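Local atomic coordinates of cpftsy (Physcomitrella patens, PDB entry 4AK9), a protein that probably acts as the chloroplast signal recognition particle receptor, a SIMIBI-class GTPase thought to guide proteins to the thylakoid membrane. Residues E90-K93 and K94-K98; S59-G62 and P63-L67; K75-A79 and G80-S84; S47-D50 and E51-E54. All blocks are in the same frame, centred on the assembly; numbering follows the deposited sequence.

Interaction 1: residues E90-K93 and K94-K98; sequences EALK and KNIFK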
loop_
_atom_site.group_PDB
_atom_site.type_symbol
_atom_site.label_atom_id
_atom_site.label_comp_id
_atom_site.label_asym_id
_atom_site.label_seq_id
_atom_site.Cartn_x
_atom_site.Cartn_y
_atom_site.Cartn_z
ATOM N N GLU A 90 22.634 -4.048 9.917
ATOM C CA GLU A 90 22.390 -4.019 11.354
ATOM C C GLU A 90 21.681 -2.760 11.789
ATOM O O GLU A 90 20.811 -2.835 12.643
ATOM C CB GLU A 90 23.684 -4.223 12.165
ATOM C CG GLU A 90 23.997 -5.698 12.418
ATOM C CD GLU A 90 22.761 -6.516 12.841
ATOM O OE1 GLU A 90 22.124 -6.174 13.872
ATOM O OE2 GLU A 90 22.435 -7.504 12.135
ATOM N N ALA A 91 22.034 -1.601 11.214
ATOM C CA ALA A 91 21.405 -0.354 11.644
ATOM C C ALA A 91 19.940 -0.339 11.215
ATOM O O ALA A 91 19.071 0.182 11.934
ATOM C CB ALA A 91 22.135 0.849 11.076
ATOM N N LEU A 92 19.681 -0.899 10.039
ATOM C CA LEU A 92 18.311 -1.017 9.540
ATOM C C LEU A 92 17.426 -1.780 10.545
ATOM O O LEU A 92 16.344 -1.331 10.891
ATOM C CB LEU A 92 18.306 -1.710 8.182
ATOM C CG LEU A 92 16.936 -2.099 7.591
ATOM C CD1 LEU A 92 16.094 -0.844 7.289
ATOM C CD2 LEU A 92 17.123 -2.915 6.338
ATOM N N LYS A 93 17.904 -2.927 11.011
ATOM C CA LYS A 93 17.154 -3.720 11.983
ATOM C C LYS A 93 16.950 -2.961 13.278
ATOM O O LYS A 93 15.850 -2.979 13.829
ATOM C CB LYS A 93 17.836 -5.073 12.256
ATOM C CG LYS A 93 17.921 -5.963 11.026
ATOM C CD LYS A 93 18.684 -7.277 11.302
ATOM C CE LYS A 93 18.062 -8.030 12.473
ATOM N NZ LYS A 93 18.666 -9.383 12.666
ATOM N N LYS A 94 18.002 -2.313 13.786
ATOM C CA LYS A 94 17.880 -1.577 15.051
ATOM C C LYS A 94 16.931 -0.400 14.967
ATOM O O LYS A 94 16.203 -0.135 15.910
ATOM C CB LYS A 94 19.244 -1.104 15.567
ATOM C CG LYS A 94 20.115 -2.253 15.978
ATOM C CD LYS A 94 21.536 -1.823 16.338
ATOM C CE LYS A 94 22.388 -3.050 16.666
ATOM N NZ LYS A 94 23.847 -2.790 16.482
ATOM N N ASN A 95 16.946 0.307 13.843
ATOM C CA ASN A 95 16.078 1.450 13.660
ATOM C C ASN A 95 14.623 1.003 13.614
ATOM O O ASN A 95 13.751 1.690 14.143
ATOM C CB ASN A 95 16.402 2.221 12.385
ATOM C CG ASN A 95 17.743 2.927 12.457
ATOM O OD1 ASN A 95 18.315 3.094 13.539
ATOM N ND2 ASN A 95 18.254 3.349 11.298
ATOM N N ILE A 96 14.372 -0.162 13.023
ATOM C CA ILE A 96 13.007 -0.678 12.987
ATOM C C ILE A 96 12.578 -1.077 14.386
ATOM O O ILE A 96 11.472 -0.772 14.820
ATOM C CB ILE A 96 12.842 -1.847 11.981
ATOM C CG1 ILE A 96 13.046 -1.308 10.572
ATOM C CG2 ILE A 96 11.443 -2.474 12.121
ATOM C CD1 ILE A 96 13.257 -2.381 9.508
ATOM N N PHE A 97 13.465 -1.738 15.125
ATOM C CA PHE A 97 13.169 -2.050 16.515
ATOM C C PHE A 97 12.861 -0.790 17.336
ATOM O O PHE A 97 11.923 -0.764 18.116
ATOM C CB PHE A 97 14.320 -2.830 17.154
ATOM C CG PHE A 97 14.096 -3.134 18.599
ATOM C CD1 PHE A 97 13.314 -4.206 18.971
ATOM C CD2 PHE A 97 14.645 -2.328 19.591
ATOM C CE1 PHE A 97 13.084 -4.476 20.317
ATOM C CE2 PHE A 97 14.432 -2.609 20.930
ATOM C CZ PHE A 97 13.647 -3.684 21.291
ATOM N N LYS A 98 13.653 0.264 17.155
ATOM C CA LYS A 98 13.394 1.503 17.887
ATOM C C LYS A 98 12.051 2.130 17.562
ATOM O O LYS A 98 11.333 2.552 18.468
ATOM C CB LYS A 98 14.524 2.504 17.645
ATOM C CG LYS A 98 15.796 2.053 18.311
ATOM C CD LYS A 98 16.952 3.017 18.098
ATOM C CE LYS A 98 16.733 4.351 18.821
ATOM N NZ LYS A 98 15.914 5.340 18.049
#
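L92 and I96, one helical turn apart, leave the same flank of the helix, with CD1 of L92 3.9 Å from CD1 of I96. The leucine has its CG anti to the backbone N (chi1 172°), while CG1 of I96 lies beside its own backbone N and runs back along the helix, so that I96 CG1 comes within 3.3 Å of L92 O. On the solvent side E90 and K94 form a looser pair. Here the aliphatic part of K94, extended beyond CG, passes over the carbonyl of E90, with K94 CG 3.5 Å from E90 O. The charged ends stop short of each other, E90 OE1 being 4.6 Å from K94 NZ, too far for direct contact, though the opposite charges may still attract weakly. The i to i+4 ladder of helix 85-101, part of the SRP54-type helical bundle, sets the spacing of these residues, with K94 N bonded to E90 O at 3.1 Å and F97 N to K93 O at 3.0 Å. The amide of N95 folds back over the carbonyl of A91, but its ND2 makes a weak hydrogen bond instead to I69 O on helix 63-78. I69 also packs against L92 and I96, whereas V313 of helix 309-316 meets K93 and I96. K93 NZ is hydrogen-bonded to the backbone oxygen of F317.

Interaction 2: residues S59-G62 and P63-L67; sequences SDFG and PKTAL
G62 O receives the amide of A66 in a bond of 2.8 Å between G62 O and A66 N. The N-H...O angle is 176° and the donor lies nearly along the C=O axis, so the first turn of helix 63-78 closes with an almost straight bond. G62 occupies the N-cap position and P63 is the first residue of the helix. Just upstream, D60 has positive phi (64°) as the C' residue of a Schellman motif that ends helix 45-58, making this a tight helix-to-helix connection. F61 bridges the two elements: its CB is 4.3 Å from A66 CB, and the edge of its ring faces the methyl of T65, with F61 CD2 4.3 Å from T65 CG2. In T65 the methyl is anti to the backbone N and the hydroxyl lies beside it (chi1 -60°), which splits the residue between the ring and D286, hydrogen-bonded to T65 OG1. D60 is held by R277 of its own chain and by R277 of the second subunit. F61 lies between V282 of helix 280-288, I96 of helix 85-101 and L56 of helix 45-58, so the turn joins the helical bundle to the GTPase domain.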
loop_
_atom_site.group_PDB
_atom_site.type_symbol
_atom_site.label_atom_id
_atom_site.label_comp_id
_atom_site.label_asym_id
_atom_site.label_seq_id
_atom_site.Cartn_x
_atom_site.Cartn_y
_atom_site.Cartn_z
ATOM N N SER A 59 7.142 -3.482 0.692
ATOM C CA SER A 59 6.551 -4.180 1.826
ATOM C C SER A 59 5.637 -3.309 2.707
ATOM O O SER A 59 5.246 -3.716 3.799
ATOM C CB SER A 59 7.620 -4.877 2.682
ATOM O OG SER A 59 8.171 -5.989 1.978
ATOM N N ASP A 60 5.245 -2.131 2.235
ATOM C CA ASP A 60 4.349 -1.265 3.016
ATOM C C ASP A 60 4.844 -0.717 4.350
ATOM O O ASP A 60 4.054 -0.437 5.252
ATOM C CB ASP A 60 2.969 -1.902 3.191
ATOM C CG ASP A 60 1.993 -1.413 2.133
ATOM O OD1 ASP A 60 2.422 -0.652 1.226
ATOM O OD2 ASP A 60 0.800 -1.772 2.213
ATOM N N PHE A 61 6.158 -0.572 4.492
ATOM C CA PHE A 61 6.652 0.562 5.260
ATOM C C PHE A 61 6.212 1.801 4.461
ATOM O O PHE A 61 6.608 1.974 3.292
ATOM C CB PHE A 61 8.174 0.506 5.345
ATOM C CG PHE A 61 8.699 -0.678 6.091
ATOM C CD1 PHE A 61 8.828 -1.917 5.465
ATOM C CD2 PHE A 61 9.106 -0.548 7.408
ATOM C CE1 PHE A 61 9.324 -3.005 6.134
ATOM C CE2 PHE A 61 9.609 -1.645 8.093
ATOM C CZ PHE A 61 9.727 -2.872 7.459
ATOM N N GLY A 62 5.349 2.636 5.046
ATOM C CA GLY A 62 4.800 3.761 4.291
ATOM C C GLY A 62 5.834 4.854 4.006
ATOM O O GLY A 62 6.917 4.854 4.613
ATOM N N PRO A 63 5.515 5.795 3.091
ATOM C CA PRO A 63 6.534 6.793 2.698
ATOM C C PRO A 63 7.164 7.499 3.907
ATOM O O PRO A 63 8.382 7.643 3.971
ATOM C CB PRO A 63 5.740 7.783 1.835
ATOM C CG PRO A 63 4.689 6.867 1.146
ATOM C CD PRO A 63 4.286 5.880 2.261
ATOM N N LYS A 64 6.362 7.924 4.877
ATOM C CA LYS A 64 6.960 8.609 6.018
ATOM C C LYS A 64 7.817 7.723 6.907
ATOM O O LYS A 64 8.852 8.169 7.414
ATOM C CB LYS A 64 5.895 9.316 6.847
ATOM C CG LYS A 64 5.277 10.458 6.085
ATOM C CD LYS A 64 4.262 11.158 6.953
ATOM C CE LYS A 64 3.134 11.691 6.084
ATOM N NZ LYS A 64 1.790 11.235 6.580
ATOM N N THR A 65 7.381 6.484 7.111
ATOM C CA THR A 65 8.105 5.541 7.972
ATOM C C THR A 65 9.435 5.121 7.302
ATOM O O THR A 65 10.509 5.097 7.944
ATOM C CB THR A 65 7.221 4.282 8.257
ATOM O OG1 THR A 65 6.004 4.692 8.918
ATOM C CG2 THR A 65 7.941 3.242 9.125
ATOM N N ALA A 66 9.369 4.794 6.017
ATOM C CA ALA A 66 10.563 4.421 5.243
ATOM C C ALA A 66 11.555 5.592 5.179
ATOM O O ALA A 66 12.773 5.379 5.263
ATOM C CB ALA A 66 10.169 3.958 3.801
ATOM N N LEU A 67 11.034 6.816 5.039
ATOM C CA LEU A 67 11.879 8.020 4.996
ATOM C C LEU A 67 12.680 8.128 6.293
ATOM O O LEU A 67 13.908 8.293 6.284
ATOM C CB LEU A 67 11.016 9.269 4.764
ATOM C CG LEU A 67 11.621 10.670 4.920
ATOM C CD1 LEU A 67 12.941 10.782 4.177
ATOM C CD2 LEU A 67 10.622 11.682 4.384
#

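Interaction 3: residues K75-A79 and G80-S84; sequences KDILA and GRLKS
Backbone bonds between D76 and I77 on one side and G80, R81 and L82 on the other end the helix. G80 N bonds to I77 O at 3.1 Å. D76 O receives L82 N at 3.3 Å and, more weakly, R81 N at 2.9 Å. Positive phi at G80 (89°) with two bonds back into the last turn defines a Schellman motif. With this positive phi, G80 takes a conformation that suits a residue without a side chain. A water closes the loop by donating to both I77 O and L82 O, 2.7 Å from the former, and thus ties the last turn to the outgoing chain.

Among the apolar contacts, L82 reaches back over the helix end: its CD1 is 3.6 Å from D76 CB, and its CB is 3.9 Å from I77 CG1, the two side chains of I77 and L82 crossing at about a right angle.

The charged contact pairs D76 with R81, placed as a salt bridge whose modelled approach is too short, so its geometry is doubtful. The methyl of A79 sits over the centre of one face of the R81 guanidinium, 3.7 Å above its plane.

S84 OG caps Q87 N at the start of helix 85-101, while L82 packs on A91 of that helix and I77 reaches L49 of helix 45-58 and I88 of helix 85-101.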
loop_
_atom_site.group_PDB
_atom_site.type_symbol
_atom_site.label_atom_id
_atom_site.label_comp_id
_atom_site.label_asym_id
_atom_site.label_seq_id
_atom_site.Cartn_x
_atom_site.Cartn_y
_atom_site.Cartn_z
ATOM N N LYS A 75 22.443 9.658 7.732
ATOM C CA LYS A 75 23.212 10.522 8.658
ATOM C C LYS A 75 24.379 9.760 9.275
ATOM O O LYS A 75 25.488 10.293 9.389
ATOM C CB LYS A 75 22.362 11.071 9.811
ATOM C CG LYS A 75 20.953 11.496 9.454
ATOM C CD LYS A 75 20.877 12.887 8.868
ATOM C CE LYS A 75 19.415 13.298 8.747
ATOM N NZ LYS A 75 19.249 14.741 8.384
ATOM N N ASP A 76 24.120 8.526 9.706
ATOM C CA ASP A 76 25.163 7.698 10.319
ATOM C C ASP A 76 26.290 7.390 9.325
ATOM O O ASP A 76 27.475 7.278 9.708
ATOM C CB ASP A 76 24.571 6.398 10.894
ATOM C CG ASP A 76 23.678 6.641 12.118
ATOM O OD1 ASP A 76 23.607 7.792 12.604
ATOM O OD2 ASP A 76 23.048 5.676 12.606
ATOM N N ILE A 77 25.935 7.257 8.045
ATOM C CA ILE A 77 26.959 7.064 7.020
ATOM C C ILE A 77 27.785 8.336 6.825
ATOM O O ILE A 77 29.026 8.287 6.781
ATOM C CB ILE A 77 26.357 6.630 5.663
ATOM C CG1 ILE A 77 25.872 5.182 5.748
ATOM C CG2 ILE A 77 27.396 6.747 4.543
ATOM C CD1 ILE A 77 25.046 4.718 4.530
ATOM N N LEU A 78 27.099 9.472 6.697
ATOM C CA LEU A 78 27.774 10.755 6.473
ATOM C C LEU A 78 28.673 11.098 7.667
ATOM O O LEU A 78 29.668 11.808 7.505
ATOM C CB LEU A 78 26.740 11.854 6.223
ATOM C CG LEU A 78 27.128 13.315 5.970
ATOM C CD1 LEU A 78 27.539 13.555 4.524
ATOM C CD2 LEU A 78 25.954 14.213 6.334
ATOM N N ALA A 79 28.339 10.557 8.843
ATOM C CA ALA A 79 29.058 10.829 10.095
ATOM C C ALA A 79 30.200 9.840 10.361
ATOM O O ALA A 79 30.952 9.999 11.322
ATOM C CB ALA A 79 28.090 10.826 11.277
ATOM N N GLY A 80 30.314 8.814 9.524
ATOM C CA GLY A 80 31.385 7.841 9.654
ATOM C C GLY A 80 31.090 6.653 10.549
ATOM O O GLY A 80 31.948 5.768 10.693
ATOM N N ARG A 81 29.894 6.613 11.141
ATOM C CA ARG A 81 29.522 5.508 12.033
ATOM C C ARG A 81 29.255 4.201 11.284
ATOM O O ARG A 81 29.468 3.112 11.821
ATOM C CB ARG A 81 28.327 5.888 12.921
ATOM C CG ARG A 81 28.506 7.224 13.627
ATOM C CD ARG A 81 27.489 7.437 14.729
ATOM N NE ARG A 81 27.196 8.858 14.868
ATOM C CZ ARG A 81 26.195 9.462 14.237
ATOM N NH1 ARG A 81 25.402 8.749 13.457
ATOM N NH2 ARG A 81 25.976 10.764 14.394
ATOM N N LEU A 82 28.793 4.303 10.038
ATOM C CA LEU A 82 28.515 3.114 9.244
ATOM C C LEU A 82 29.390 3.072 7.984
ATOM O O LEU A 82 29.405 4.028 7.204
ATOM C CB LEU A 82 27.020 3.072 8.834
ATOM C CG LEU A 82 25.951 3.067 9.929
ATOM C CD1 LEU A 82 24.560 3.222 9.268
ATOM C CD2 LEU A 82 26.023 1.776 10.743
ATOM N N LYS A 83 30.073 1.953 7.741
ATOM C CA LYS A 83 31.063 1.875 6.658
ATOM C C LYS A 83 31.001 0.605 5.874
ATOM O O LYS A 83 31.934 0.270 5.133
ATOM C CB LYS A 83 32.487 1.967 7.209
ATOM C CG LYS A 83 32.807 3.239 7.897
ATOM C CD LYS A 83 34.190 3.129 8.482
ATOM C CE LYS A 83 34.483 4.310 9.363
ATOM N NZ LYS A 83 34.361 5.577 8.590
ATOM N N SER A 84 29.934 -0.152 6.047
ATOM C CA SER A 84 29.839 -1.383 5.304
ATOM C C SER A 84 28.382 -1.819 5.140
ATOM O O SER A 84 27.500 -1.382 5.898
ATOM C CB SER A 84 30.623 -2.496 5.999
ATOM O OG SER A 84 29.872 -3.046 7.063
HETATM O O HOH W 1 30.794 6.309 6.406
#

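Interaction 4: residues S47-D50 and E51-E54; sequences SILD and ELEE
Four successive i to i+4 bonds run through S47-E54 without a break, from E51 N to S47 O at 3.1 Å to E54 N to D50 O at 3.0 Å, with N-H...O angles between 156° and 166°. On the apolar side L49 and L52 run abreast, with L49 CD2 4.0 Å from L52 CD2. Their first torsions differ: L52 has CG anti to the backbone N (chi1 175°), whereas in L49 CG lies beside it, and this brings the two branches together although the residues are only three apart. E51 stretches back along the helix surface, its CG 3.3 Å from S47 O, and its carboxylate ends beside the tip of I48, with E51 OE2 3.9 Å from I48 CD1.

This is helix 45-58 of the SRP54-type helical bundle. I48 and L52 face L36 of helix 32-37, while L49 packs on R74 and I77 of helix 63-78.

D50, E53 and E54 form another side. D50 OD1 and E53 OE1 are 5.0 Å apart, and R74 NH2 makes salt bridges to both, which would offset the repulsion between the like charges. D50 OD2, E53 OE2 and E54 OE2 bond to the second subunit: D50 OD2 accepts the backbone N of L211 there, E53 OE2 bonds to H212 NE2, and E54 OE2 to Q254 NE2 of that same neighbouring chain.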
loop_
_atom_site.group_PDB
_atom_site.type_symbol
_atom_site.label_atom_id
_atom_site.label_comp_id
_atom_site.label_asym_id
_atom_site.label_seq_id
_atom_site.Cartn_x
_atom_site.Cartn_y
_atom_site.Cartn_z
ATOM N N SER A 47 22.345 6.442 -4.103
ATOM C CA SER A 47 21.581 5.625 -5.050
ATOM C C SER A 47 21.115 4.306 -4.429
ATOM O O SER A 47 19.956 3.867 -4.641
ATOM C CB SER A 47 22.424 5.314 -6.298
ATOM O OG SER A 47 22.656 6.495 -7.053
ATOM N N ILE A 48 22.013 3.679 -3.676
ATOM C CA ILE A 48 21.743 2.401 -3.056
ATOM C C ILE A 48 20.674 2.587 -1.979
ATOM O O ILE A 48 19.788 1.742 -1.840
ATOM C CB ILE A 48 23.023 1.785 -2.448
ATOM C CG1 ILE A 48 24.029 1.496 -3.553
ATOM C CG2 ILE A 48 22.709 0.496 -1.720
ATOM C CD1 ILE A 48 23.422 0.789 -4.717
ATOM N N LEU A 49 20.721 3.699 -1.265
ATOM C CA LEU A 49 19.805 3.906 -0.149
ATOM C C LEU A 49 18.417 4.258 -0.688
ATOM O O LEU A 49 17.416 3.919 -0.063
ATOM C CB LEU A 49 20.290 4.972 0.834
ATOM C CG LEU A 49 21.560 4.609 1.624
ATOM C CD1 LEU A 49 21.955 5.731 2.570
ATOM C CD2 LEU A 49 21.345 3.335 2.397
ATOM N N ASP A 50 18.361 4.934 -1.831
ATOM C CA ASP A 50 17.087 5.136 -2.533
ATOM C C ASP A 50 16.470 3.802 -2.891
ATOM O O ASP A 50 15.277 3.586 -2.653
ATOM C CB ASP A 50 17.268 5.989 -3.804
ATOM C CG ASP A 50 17.264 7.488 -3.508
ATOM O OD1 ASP A 50 17.238 7.866 -2.311
ATOM O OD2 ASP A 50 17.291 8.304 -4.467
ATOM N N GLU A 51 17.259 2.913 -3.483
ATOM C CA GLU A 51 16.797 1.572 -3.810
ATOM C C GLU A 51 16.331 0.820 -2.567
ATOM O O GLU A 51 15.306 0.120 -2.616
ATOM C CB GLU A 51 17.874 0.763 -4.536
ATOM C CG GLU A 51 18.296 1.349 -5.876
ATOM C CD GLU A 51 19.319 0.476 -6.601
ATOM O OE1 GLU A 51 19.105 -0.759 -6.665
ATOM O OE2 GLU A 51 20.336 1.027 -7.094
ATOM N N LEU A 52 17.083 0.940 -1.473
ATOM C CA LEU A 52 16.720 0.340 -0.190
ATOM C C LEU A 52 15.355 0.848 0.292
ATOM O O LEU A 52 14.490 0.050 0.710
ATOM C CB LEU A 52 17.771 0.670 0.884
ATOM C CG LEU A 52 17.424 0.198 2.302
ATOM C CD1 LEU A 52 17.249 -1.302 2.259
ATOM C CD2 LEU A 52 18.535 0.581 3.312
ATOM N N GLU A 53 15.169 2.157 0.230
ATOM C CA GLU A 53 13.938 2.759 0.688
ATOM C C GLU A 53 12.765 2.250 -0.147
ATOM O O GLU A 53 11.699 1.934 0.421
ATOM C CB GLU A 53 14.009 4.262 0.630
ATOM C CG GLU A 53 13.054 4.904 1.566
ATOM C CD GLU A 53 13.312 6.378 1.752
ATOM O OE1 GLU A 53 14.502 6.821 1.770
ATOM O OE2 GLU A 53 12.304 7.100 1.867
ATOM N N GLU A 54 12.971 2.124 -1.451
ATOM C CA GLU A 54 11.952 1.553 -2.347
ATOM C C GLU A 54 11.638 0.085 -2.034
ATOM O O GLU A 54 10.500 -0.318 -2.127
ATOM C CB GLU A 54 12.320 1.751 -3.831
ATOM C CG GLU A 54 12.406 3.238 -4.217
ATOM C CD GLU A 54 11.673 3.581 -5.517
ATOM O OE1 GLU A 54 12.207 3.275 -6.617
ATOM O OE2 GLU A 54 10.562 4.166 -5.430
#

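The four contacts follow one path through the helical bundle: interaction 4 on helix 45-58, interaction 2 at the turn into helix 63-78, interaction 3 at the turn out of it, and interaction 1 on helix 85-101. Interactions 2 and 3, at opposite ends of helix 63-78, have centres about 21 Å apart and do not touch. Interaction 1 meets both, through I96 CD1 and F61 CE2 at 4.0 Å and through A91 CB and L82 CD1 at 3.8 Å. Interaction 4 also touches both, with E53 OE2 3.3 Å from L67 CA in interaction 2 and L49 CD1 3.8 Å from I77 CD1 in interaction 3. Interactions 2 and 4 alone contact the second subunit.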